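Long-range contacts in hypothetical protein SpyM3_0169 (Streptococcus pyogenes, PDB 1PG6), which is of unknown function but belongs to the AIM24 family of the cupin clan and binds calcium ions: residues N49-N57 with G77-A85; A185-L196 with V210-Y221. All coordinates share one frame; numbering follows the deposited sequence.

Interaction 1 of 2, residues N49-N57 with G77-A85; sequences NVTLNTKLN and GESMFITQA
Lys55 lies over the terminal methyl of Met80, a selenomethionine, before its ammonium group reaches the backbone of the facing segment. Met80 CE sits 3.4 Å from Lys55 CG, a tight carbon contact, and touches CB and CD as well. The lysine chain bends once, at chi2 (83°), and then runs extended, which carries NZ past the methyl and into the type I turn from Ser79 to Ile82. There NZ donates to two carbonyls of the same turn: Ser79 O, 2.8 Å from NZ and nearly in line with its C=O bond, and Ile82 O, 2.7 Å from NZ and approached from somewhat outside the carbonyl plane. A water 2.7 Å from Lys55 NZ accepts a third bond and makes a weak one to Glu78 OE1. The carboxylate of Glu78 itself stays beyond salt-bridge range, OE1 lying 4.2 Å from Lys55 NZ, and its opposite charge probably adds a mild attraction. Tyr129 of strand 128-133 also touches Lys55 and Glu78.

Beyond the turn the two segments pair as antiparallel strands. Asn53 and Gln84 form the hydrogen-bonded pair, with Asn53 N 2.8 Å from Gln84 O and an almost straight return bond from Gln84 N to Asn53 O. Thr83 packs by its methyl alongside that of Thr54, CG2 to CG2 at 3.5 Å, while Leu52 CD1 crosses to Thr83 OG1. Thr54 OG1 in turn accepts from Leu56 N, an ST turn where the chain leaves the strand. This is an antiparallel edge-strand pairing: strand 50-53 is outermost within the chain in its six-stranded sheet, with the Lys55 ammonium bound to the carbonyls of the turn that precedes strand 82-87.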
loop_
_atom_site.group_PDB
_atom_site.type_symbol
_atom_site.label_atom_id
_atom_site.label_comp_id
_atom_site.label_asym_id
_atom_site.label_seq_id
_atom_site.Cartn_x
_atom_site.Cartn_y
_atom_site.Cartn_z
ATOM N N ASN A 49 11.777 -22.564 6.969
ATOM C CA ASN A 49 10.984 -22.388 8.183
ATOM C C ASN A 49 9.992 -21.231 8.118
ATOM O O ASN A 49 9.371 -20.884 9.121
ATOM C CB ASN A 49 11.902 -22.220 9.399
ATOM C CG ASN A 49 12.881 -21.074 9.241
ATOM O OD1 ASN A 49 13.701 -20.821 10.125
ATOM N ND2 ASN A 49 12.805 -20.378 8.116
ATOM N N VAL A 50 9.847 -20.635 6.937
ATOM C CA VAL A 50 8.911 -19.531 6.757
ATOM C C VAL A 50 7.734 -20.013 5.918
ATOM O O VAL A 50 7.912 -20.472 4.790
ATOM C CB VAL A 50 9.573 -18.330 6.049
ATOM C CG1 VAL A 50 8.529 -17.259 5.758
ATOM C CG2 VAL A 50 10.679 -17.759 6.920
ATOM N N THR A 51 6.534 -19.916 6.478
ATOM C CA THR A 51 5.330 -20.353 5.785
ATOM C C THR A 51 4.440 -19.183 5.376
ATOM O O THR A 51 4.268 -18.225 6.130
ATOM C CB THR A 51 4.503 -21.313 6.664
ATOM O OG1 THR A 51 3.290 -21.659 5.986
ATOM C CG2 THR A 51 4.166 -20.659 7.992
ATOM N N LEU A 52 3.878 -19.274 4.176
ATOM C CA LEU A 52 3.001 -18.236 3.651
ATOM C C LEU A 52 1.546 -18.658 3.808
ATOM O O LEU A 52 1.122 -19.669 3.248
ATOM C CB LEU A 52 3.309 -17.989 2.172
ATOM C CG LEU A 52 2.489 -16.910 1.458
ATOM C CD1 LEU A 52 2.745 -15.554 2.103
ATOM C CD2 LEU A 52 2.865 -16.877 -0.016
ATOM N N ASN A 53 0.784 -17.882 4.572
ATOM C CA ASN A 53 -0.624 -18.184 4.795
ATOM C C ASN A 53 -1.539 -17.144 4.150
ATOM O O ASN A 53 -1.224 -15.955 4.128
ATOM C CB ASN A 53 -0.912 -18.254 6.295
ATOM C CG ASN A 53 -2.354 -18.610 6.595
ATOM O OD1 ASN A 53 -2.849 -19.657 6.173
ATOM N ND2 ASN A 53 -3.039 -17.739 7.327
ATOM N N THR A 54 -2.670 -17.606 3.624
ATOM C CA THR A 54 -3.644 -16.728 2.986
ATOM C C THR A 54 -5.028 -17.062 3.531
ATOM O O THR A 54 -5.178 -17.985 4.332
ATOM C CB THR A 54 -3.668 -16.922 1.455
ATOM O OG1 THR A 54 -4.295 -18.171 1.138
ATOM C CG2 THR A 54 -2.253 -16.925 0.897
ATOM N N LYS A 55 -6.039 -16.313 3.101
ATOM C CA LYS A 55 -7.401 -16.566 3.564
ATOM C C LYS A 55 -8.065 -17.686 2.771
ATOM O O LYS A 55 -9.207 -18.053 3.047
ATOM C CB LYS A 55 -8.260 -15.303 3.460
ATOM C CG LYS A 55 -7.908 -14.200 4.446
ATOM C CD LYS A 55 -6.751 -13.356 3.953
ATOM C CE LYS A 55 -6.623 -12.080 4.769
ATOM N NZ LYS A 55 -5.606 -11.156 4.195
ATOM N N LEU A 56 -7.351 -18.223 1.786
ATOM C CA LEU A 56 -7.880 -19.304 0.960
ATOM C C LEU A 56 -7.259 -20.638 1.350
ATOM O O LEU A 56 -7.082 -21.527 0.514
ATOM C CB LEU A 56 -7.617 -19.023 -0.522
ATOM C CG LEU A 56 -8.391 -17.853 -1.137
ATOM C CD1 LEU A 56 -7.968 -17.661 -2.580
ATOM C CD2 LEU A 56 -9.884 -18.126 -1.050
ATOM N N ASN A 57 -6.928 -20.767 2.629
ATOM C CA ASN A 57 -6.331 -21.984 3.157
ATOM C C ASN A 57 -7.356 -23.112 3.162
ATOM O O ASN A 57 -8.555 -22.874 2.997
ATOM C CB ASN A 57 -5.827 -21.733 4.578
ATOM C CG ASN A 57 -6.889 -21.117 5.468
ATOM O OD1 ASN A 57 -7.929 -21.723 5.727
ATOM N ND2 ASN A 57 -6.635 -19.898 5.936
ATOM N N GLY A 77 -12.966 -5.841 7.153
ATOM C CA GLY A 77 -12.150 -4.742 6.668
ATOM C C GLY A 77 -10.786 -5.204 6.195
ATOM O O GLY A 77 -9.886 -4.392 5.987
ATOM N N GLU A 78 -10.630 -6.515 6.029
ATOM C CA GLU A 78 -9.369 -7.088 5.576
ATOM C C GLU A 78 -9.296 -7.113 4.054
ATOM O O GLU A 78 -10.307 -6.949 3.372
ATOM C CB GLU A 78 -9.209 -8.510 6.117
ATOM C CG GLU A 78 -9.020 -8.586 7.623
ATOM C CD GLU A 78 -8.928 -10.013 8.123
ATOM O OE1 GLU A 78 -8.076 -10.771 7.612
ATOM O OE2 GLU A 78 -9.705 -10.378 9.030
ATOM N N SER A 79 -8.095 -7.325 3.528
ATOM C CA SER A 79 -7.893 -7.367 2.087
ATOM C C SER A 79 -7.531 -8.763 1.610
ATOM O O SER A 79 -6.747 -9.468 2.246
ATOM C CB SER A 79 -6.786 -6.388 1.678
ATOM O OG SER A 79 -6.524 -6.467 0.286
HETATM N N MSE A 80 -8.113 -9.160 0.484
HETATM C CA MSE A 80 -7.839 -10.469 -0.092
HETATM C C MSE A 80 -6.507 -10.444 -0.832
HETATM O O MSE A 80 -5.991 -11.487 -1.227
HETATM C CB MSE A 80 -8.958 -10.863 -1.061
HETATM C CG MSE A 80 -10.266 -11.240 -0.384
HETATM SE SE MSE A 80 -10.104 -12.888 0.602
HETATM C CE MSE A 80 -9.525 -12.170 2.293
ATOM N N PHE A 81 -5.951 -9.248 -1.011
ATOM C CA PHE A 81 -4.685 -9.101 -1.720
ATOM C C PHE A 81 -3.500 -8.906 -0.784
ATOM O O PHE A 81 -2.449 -8.399 -1.180
ATOM C CB PHE A 81 -4.781 -7.946 -2.713
ATOM C CG PHE A 81 -5.982 -8.036 -3.607
ATOM C CD1 PHE A 81 -7.178 -7.423 -3.250
ATOM C CD2 PHE A 81 -5.938 -8.785 -4.777
ATOM C CE1 PHE A 81 -8.315 -7.553 -4.045
ATOM C CE2 PHE A 81 -7.068 -8.924 -5.580
ATOM C CZ PHE A 81 -8.260 -8.307 -5.212
ATOM N N ILE A 82 -3.687 -9.315 0.466
ATOM C CA ILE A 82 -2.640 -9.230 1.469
ATOM C C ILE A 82 -2.489 -10.606 2.107
ATOM O O ILE A 82 -3.465 -11.195 2.575
ATOM C CB ILE A 82 -2.975 -8.198 2.566
ATOM C CG1 ILE A 82 -3.038 -6.795 1.955
ATOM C CG2 ILE A 82 -1.923 -8.252 3.668
ATOM C CD1 ILE A 82 -3.360 -5.696 2.956
ATOM N N THR A 83 -1.266 -11.123 2.098
ATOM C CA THR A 83 -0.989 -12.425 2.685
ATOM C C THR A 83 -0.103 -12.239 3.905
ATOM O O THR A 83 0.373 -11.136 4.177
ATOM C CB THR A 83 -0.292 -13.359 1.672
ATOM O OG1 THR A 83 0.919 -12.752 1.210
ATOM C CG2 THR A 83 -1.202 -13.615 0.484
ATOM N N GLN A 84 0.115 -13.311 4.655
ATOM C CA GLN A 84 0.947 -13.202 5.843
ATOM C C GLN A 84 1.964 -14.325 5.914
ATOM O O GLN A 84 1.640 -15.489 5.685
ATOM C CB GLN A 84 0.070 -13.187 7.097
ATOM C CG GLN A 84 0.820 -12.829 8.374
ATOM C CD GLN A 84 -0.102 -12.320 9.471
ATOM O OE1 GLN A 84 -1.037 -13.007 9.882
ATOM N NE2 GLN A 84 0.162 -11.110 9.951
ATOM N N ALA A 85 3.202 -13.959 6.225
ATOM C CA ALA A 85 4.284 -14.922 6.337
ATOM C C ALA A 85 4.606 -15.133 7.811
ATOM O O ALA A 85 4.743 -14.170 8.564
ATOM C CB ALA A 85 5.512 -14.408 5.601
HETATM O O HOH W 1 -5.060 -9.731 6.367
#

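Interaction 2 of 2, residues A185-L196 with V210-Y221; sequences AWSRELDYDIHL and VVNTFRGHGEIY
Trp186 receives the edge of Phe214 on one face of its indole: Phe214 CE1 is 3.5 Å from Trp186 CG, and the two planes stand 64° apart in a T-shaped stack. Trp186 holds CG between its backbone N and carbonyl carbon (chi1 66°), which lays the indole across the corner toward the neighbouring strand pair. Asn212 ND2 meets the same face farther out, over the six-membered ring, its amide turned almost perpendicular to the indole. The amide's other end, OD1, lies 3.5 Å from Tyr192 CB, and Ile194 CG1 packs against ND2. Trp186 CZ2 stands over the centre of the Tyr192 ring, whose hydroxyl bonds to Gln134. Ile220 CG1 covers one face of Phe214 and meets Leu190 CD1, 3.9 Å away.

Asp191, Asp193 and His195 form the hydrogen-bonded pairs with Arg215, Thr213 and Val211, the bond from Asp193 N to Thr213 O being weak. On the other face of this strand pair, with Val211 and Thr213, His195 has CG placed as in Trp186 (chi1 60°), which swings the imidazole across onto strand 211-215, Val211 CG2 above one ring face in a CH-pi contact and NE2 3.1 Å from Thr213 OG1. Either atom could donate in that bond; Thr213 OG1 also pairs with Thr177 of strand 174-179.

At the corner, Ser187 OG receives Glu219 N at 2.8 Å in place of a backbone acceptor, while Ser187 N donates to Glu219 O. Glu219 and Glu189 both form salt bridges to Lys111, probably easing their closeness. Leu190 CD2 rests on the backbone of Gly216, His217 and Gly218, 3.4 Å from Gly216 C. Two antiparallel strand pairs thus fold about a common corner, with a mixed aromatic and aliphatic cluster, the Asn212 amide set into it, where the six-stranded and three-stranded sheets meet.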
loop_
_atom_site.group_PDB
_atom_site.type_symbol
_atom_site.label_atom_id
_atom_site.label_comp_id
_atom_site.label_asym_id
_atom_site.label_seq_id
_atom_site.Cartn_x
_atom_site.Cartn_y
_atom_site.Cartn_z
ATOM N N ALA A 185 1.081 7.547 0.188
ATOM C CA ALA A 185 0.614 7.387 1.558
ATOM C C ALA A 185 0.659 8.741 2.250
ATOM O O ALA A 185 1.382 9.638 1.823
ATOM C CB ALA A 185 1.517 6.395 2.291
ATOM N N TRP A 186 -0.114 8.899 3.320
ATOM C CA TRP A 186 -0.119 10.175 4.023
ATOM C C TRP A 186 -0.499 10.012 5.489
ATOM O O TRP A 186 -1.088 9.005 5.876
ATOM C CB TRP A 186 -1.064 11.154 3.313
ATOM C CG TRP A 186 -2.517 10.759 3.347
ATOM C CD1 TRP A 186 -3.456 11.181 4.248
ATOM C CD2 TRP A 186 -3.198 9.878 2.443
ATOM N NE1 TRP A 186 -4.677 10.622 3.959
ATOM C CE2 TRP A 186 -4.548 9.816 2.862
ATOM C CE3 TRP A 186 -2.800 9.133 1.323
ATOM C CZ2 TRP A 186 -5.505 9.037 2.195
ATOM C CZ3 TRP A 186 -3.754 8.359 0.661
ATOM C CH2 TRP A 186 -5.093 8.318 1.102
ATOM N N SER A 187 -0.140 10.999 6.301
ATOM C CA SER A 187 -0.427 10.961 7.734
ATOM C C SER A 187 -1.910 10.793 8.032
ATOM O O SER A 187 -2.757 11.459 7.434
ATOM C CB SER A 187 0.085 12.234 8.402
ATOM O OG SER A 187 1.501 12.311 8.344
ATOM N N ARG A 188 -2.221 9.904 8.967
ATOM C CA ARG A 188 -3.608 9.654 9.336
ATOM C C ARG A 188 -4.193 10.891 10.009
ATOM O O ARG A 188 -5.399 11.130 9.955
ATOM C CB ARG A 188 -3.692 8.463 10.286
ATOM C CG ARG A 188 -5.112 8.009 10.548
ATOM C CD ARG A 188 -5.133 6.904 11.567
ATOM N NE ARG A 188 -4.696 7.379 12.870
ATOM C CZ ARG A 188 -4.561 6.599 13.936
ATOM N NH1 ARG A 188 -4.830 5.302 13.849
ATOM N NH2 ARG A 188 -4.155 7.117 15.087
ATOM N N GLU A 189 -3.316 11.670 10.630
ATOM C CA GLU A 189 -3.686 12.890 11.331
ATOM C C GLU A 189 -4.219 13.993 10.398
ATOM O O GLU A 189 -4.897 14.927 10.838
ATOM C CB GLU A 189 -2.466 13.377 12.122
ATOM C CG GLU A 189 -1.142 13.214 11.343
ATOM C CD GLU A 189 -0.168 12.192 11.942
ATOM O OE1 GLU A 189 -0.507 10.978 12.067
ATOM O OE2 GLU A 189 0.973 12.610 12.279
ATOM N N LEU A 190 -3.921 13.882 9.106
ATOM C CA LEU A 190 -4.377 14.869 8.126
ATOM C C LEU A 190 -5.840 14.663 7.744
ATOM O O LEU A 190 -6.382 13.566 7.882
ATOM C CB LEU A 190 -3.531 14.785 6.844
ATOM C CG LEU A 190 -2.121 15.381 6.832
ATOM C CD1 LEU A 190 -1.337 14.844 5.639
ATOM C CD2 LEU A 190 -2.212 16.891 6.769
ATOM N N ASP A 191 -6.480 15.729 7.279
ATOM C CA ASP A 191 -7.857 15.637 6.820
ATOM C C ASP A 191 -7.729 15.415 5.319
ATOM O O ASP A 191 -6.985 16.129 4.648
ATOM C CB ASP A 191 -8.609 16.939 7.096
ATOM C CG ASP A 191 -8.764 17.216 8.577
ATOM O OD1 ASP A 191 -7.747 17.514 9.241
ATOM O OD2 ASP A 191 -9.901 17.126 9.080
ATOM N N TYR A 192 -8.434 14.425 4.786
ATOM C CA TYR A 192 -8.340 14.160 3.359
ATOM C C TYR A 192 -9.700 13.895 2.740
ATOM O O TYR A 192 -10.648 13.507 3.426
ATOM C CB TYR A 192 -7.423 12.963 3.108
ATOM C CG TYR A 192 -8.126 11.628 3.177
ATOM C CD1 TYR A 192 -8.624 11.024 2.025
ATOM C CD2 TYR A 192 -8.298 10.972 4.394
ATOM C CE1 TYR A 192 -9.270 9.798 2.078
ATOM C CE2 TYR A 192 -8.947 9.743 4.462
ATOM C CZ TYR A 192 -9.427 9.160 3.299
ATOM O OH TYR A 192 -10.042 7.935 3.348
ATOM N N ASP A 193 -9.780 14.100 1.432
ATOM C CA ASP A 193 -11.011 13.883 0.694
ATOM C C ASP A 193 -10.707 13.594 -0.768
ATOM O O ASP A 193 -10.212 14.459 -1.489
ATOM C CB ASP A 193 -11.912 15.118 0.789
ATOM C CG ASP A 193 -13.187 14.974 -0.025
ATOM O OD1 ASP A 193 -13.899 15.984 -0.202
ATOM O OD2 ASP A 193 -13.480 13.852 -0.483
ATOM N N ILE A 194 -10.994 12.370 -1.197
ATOM C CA ILE A 194 -10.782 11.972 -2.584
ATOM C C ILE A 194 -12.088 12.258 -3.317
ATOM O O ILE A 194 -13.147 11.770 -2.924
ATOM C CB ILE A 194 -10.440 10.469 -2.685
ATOM C CG1 ILE A 194 -9.122 10.197 -1.954
ATOM C CG2 ILE A 194 -10.335 10.050 -4.149
ATOM C CD1 ILE A 194 -8.741 8.729 -1.859
ATOM N N HIS A 195 -12.011 13.049 -4.381
ATOM C CA HIS A 195 -13.206 13.421 -5.129
ATOM C C HIS A 195 -12.873 13.817 -6.560
ATOM O O HIS A 195 -11.708 14.008 -6.904
ATOM C CB HIS A 195 -13.878 14.598 -4.427
ATOM C CG HIS A 195 -13.000 15.808 -4.325
ATOM N ND1 HIS A 195 -12.922 16.756 -5.323
ATOM C CD2 HIS A 195 -12.112 16.188 -3.376
ATOM C CE1 HIS A 195 -12.026 17.668 -4.991
ATOM N NE2 HIS A 195 -11.519 17.347 -3.815
ATOM N N LEU A 196 -13.904 13.945 -7.387
ATOM C CA LEU A 196 -13.719 14.339 -8.778
ATOM C C LEU A 196 -13.904 15.854 -8.845
ATOM O O LEU A 196 -14.769 16.405 -8.164
ATOM C CB LEU A 196 -14.751 13.632 -9.664
ATOM C CG LEU A 196 -14.479 13.609 -11.171
ATOM C CD1 LEU A 196 -13.167 12.886 -11.447
ATOM C CD2 LEU A 196 -15.625 12.913 -11.892
ATOM N N VAL A 210 -9.789 11.319 -10.174
ATOM C CA VAL A 210 -10.069 11.894 -8.867
ATOM C C VAL A 210 -8.824 12.482 -8.219
ATOM O O VAL A 210 -7.712 11.987 -8.408
ATOM C CB VAL A 210 -10.662 10.847 -7.888
ATOM C CG1 VAL A 210 -12.029 10.390 -8.373
ATOM C CG2 VAL A 210 -9.714 9.664 -7.755
ATOM N N VAL A 211 -9.024 13.550 -7.458
ATOM C CA VAL A 211 -7.927 14.198 -6.759
ATOM C C VAL A 211 -8.118 13.972 -5.266
ATOM O O VAL A 211 -9.203 13.595 -4.818
ATOM C CB VAL A 211 -7.893 15.716 -7.032
ATOM C CG1 VAL A 211 -7.724 15.974 -8.518
ATOM C CG2 VAL A 211 -9.165 16.372 -6.517
ATOM N N ASN A 212 -7.055 14.189 -4.504
ATOM C CA ASN A 212 -7.102 14.029 -3.059
ATOM C C ASN A 212 -6.776 15.396 -2.468
ATOM O O ASN A 212 -5.709 15.954 -2.732
ATOM C CB ASN A 212 -6.058 12.999 -2.604
ATOM C CG ASN A 212 -6.341 12.448 -1.217
ATOM O OD1 ASN A 212 -6.878 13.147 -0.354
ATOM N ND2 ASN A 212 -5.966 11.194 -0.989
ATOM N N THR A 213 -7.706 15.954 -1.697
ATOM C CA THR A 213 -7.477 17.248 -1.067
ATOM C C THR A 213 -7.128 17.020 0.401
ATOM O O THR A 213 -7.911 16.438 1.156
ATOM C CB THR A 213 -8.721 18.160 -1.160
ATOM O OG1 THR A 213 -8.960 18.500 -2.532
ATOM C CG2 THR A 213 -8.505 19.438 -0.358
ATOM N N PHE A 214 -5.937 17.472 0.790
ATOM C CA PHE A 214 -5.431 17.327 2.153
ATOM C C PHE A 214 -5.492 18.642 2.916
ATOM O O PHE A 214 -5.267 19.709 2.349
ATOM C CB PHE A 214 -3.973 16.863 2.123
ATOM C CG PHE A 214 -3.758 15.589 1.368
ATOM C CD1 PHE A 214 -4.035 14.362 1.957
ATOM C CD2 PHE A 214 -3.286 15.616 0.061
ATOM C CE1 PHE A 214 -3.847 13.173 1.254
ATOM C CE2 PHE A 214 -3.094 14.435 -0.650
ATOM C CZ PHE A 214 -3.374 13.210 -0.052
ATOM N N ARG A 215 -5.789 18.555 4.209
ATOM C CA ARG A 215 -5.856 19.737 5.065
ATOM C C ARG A 215 -5.331 19.391 6.455
ATOM O O ARG A 215 -5.689 18.356 7.014
ATOM C CB ARG A 215 -7.304 20.228 5.179
ATOM C CG ARG A 215 -7.994 20.460 3.848
ATOM C CD ARG A 215 -9.424 20.945 4.033
ATOM N NE ARG A 215 -10.065 21.225 2.751
ATOM C CZ ARG A 215 -11.225 21.857 2.616
ATOM N NH1 ARG A 215 -11.885 22.285 3.687
ATOM N NH2 ARG A 215 -11.725 22.065 1.405
ATOM N N GLY A 216 -4.477 20.249 7.006
ATOM C CA GLY A 216 -3.951 20.003 8.339
ATOM C C GLY A 216 -2.442 19.878 8.440
ATOM O O GLY A 216 -1.701 20.461 7.650
ATOM N N HIS A 217 -1.993 19.111 9.429
ATOM C CA HIS A 217 -0.571 18.890 9.661
ATOM C C HIS A 217 -0.217 17.427 9.431
ATOM O O HIS A 217 -0.898 16.529 9.926
ATOM C CB HIS A 217 -0.190 19.265 11.096
ATOM C CG HIS A 217 -0.425 20.703 11.430
ATOM N ND1 HIS A 217 -1.686 21.236 11.593
ATOM C CD2 HIS A 217 0.442 21.722 11.631
ATOM C CE1 HIS A 217 -1.585 22.520 11.881
ATOM N NE2 HIS A 217 -0.305 22.842 11.910
ATOM N N GLY A 218 0.860 17.190 8.689
ATOM C CA GLY A 218 1.276 15.827 8.418
ATOM C C GLY A 218 2.089 15.699 7.143
ATOM O O GLY A 218 2.338 16.690 6.455
ATOM N N GLU A 219 2.509 14.479 6.828
ATOM C CA GLU A 219 3.298 14.246 5.620
ATOM C C GLU A 219 2.483 13.590 4.515
ATOM O O GLU A 219 1.556 12.823 4.769
ATOM C CB GLU A 219 4.516 13.370 5.933
ATOM C CG GLU A 219 5.538 14.003 6.867
ATOM C CD GLU A 219 5.014 14.191 8.274
ATOM O OE1 GLU A 219 4.548 13.193 8.868
ATOM O OE2 GLU A 219 5.076 15.332 8.785
ATOM N N ILE A 220 2.840 13.913 3.278
ATOM C CA ILE A 220 2.182 13.350 2.108
ATOM C C ILE A 220 3.302 12.804 1.232
ATOM O O ILE A 220 4.227 13.534 0.890
ATOM C CB ILE A 220 1.429 14.431 1.306
ATOM C CG1 ILE A 220 0.315 15.038 2.163
ATOM C CG2 ILE A 220 0.854 13.829 0.035
ATOM C CD1 ILE A 220 -0.248 16.318 1.591
ATOM N N TYR A 221 3.236 11.520 0.892
ATOM C CA TYR A 221 4.251 10.924 0.032
ATOM C C TYR A 221 3.651 10.761 -1.344
ATOM O O TYR A 221 2.636 10.088 -1.512
ATOM C CB TYR A 221 4.697 9.564 0.576
ATOM C CG TYR A 221 5.459 9.681 1.866
ATOM C CD1 TYR A 221 6.846 9.846 1.869
ATOM C CD2 TYR A 221 4.789 9.704 3.087
ATOM C CE1 TYR A 221 7.545 10.033 3.061
ATOM C CE2 TYR A 221 5.482 9.892 4.282
ATOM C CZ TYR A 221 6.848 10.057 4.263
ATOM O OH TYR A 221 7.516 10.265 5.453
HETATM O O HOH W 2 -4.239 17.944 10.711
HETATM O O HOH W 3 0.556 15.645 12.492
#

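From the N terminus, interaction 1 comes first: the chain leaves strand 50-53, passes through an unmodelled gap and helix 67-76, and returns as strand 82-87, closing a loop on the outer edge of one six-stranded sheet. The chain then builds the rest of that sheet and much of a second before interaction 2 opens. There a loop with helix 200-206 separates 185-196 from 210-221, and its closure joins strands 183-187 and 219-223 of the second six-stranded sheet and strands 191-195 and 211-215 of a three-stranded one. The two loops follow in series, neither nesting nor crossing, on opposite sides of the chain's centre, with centres about 29 Å apart.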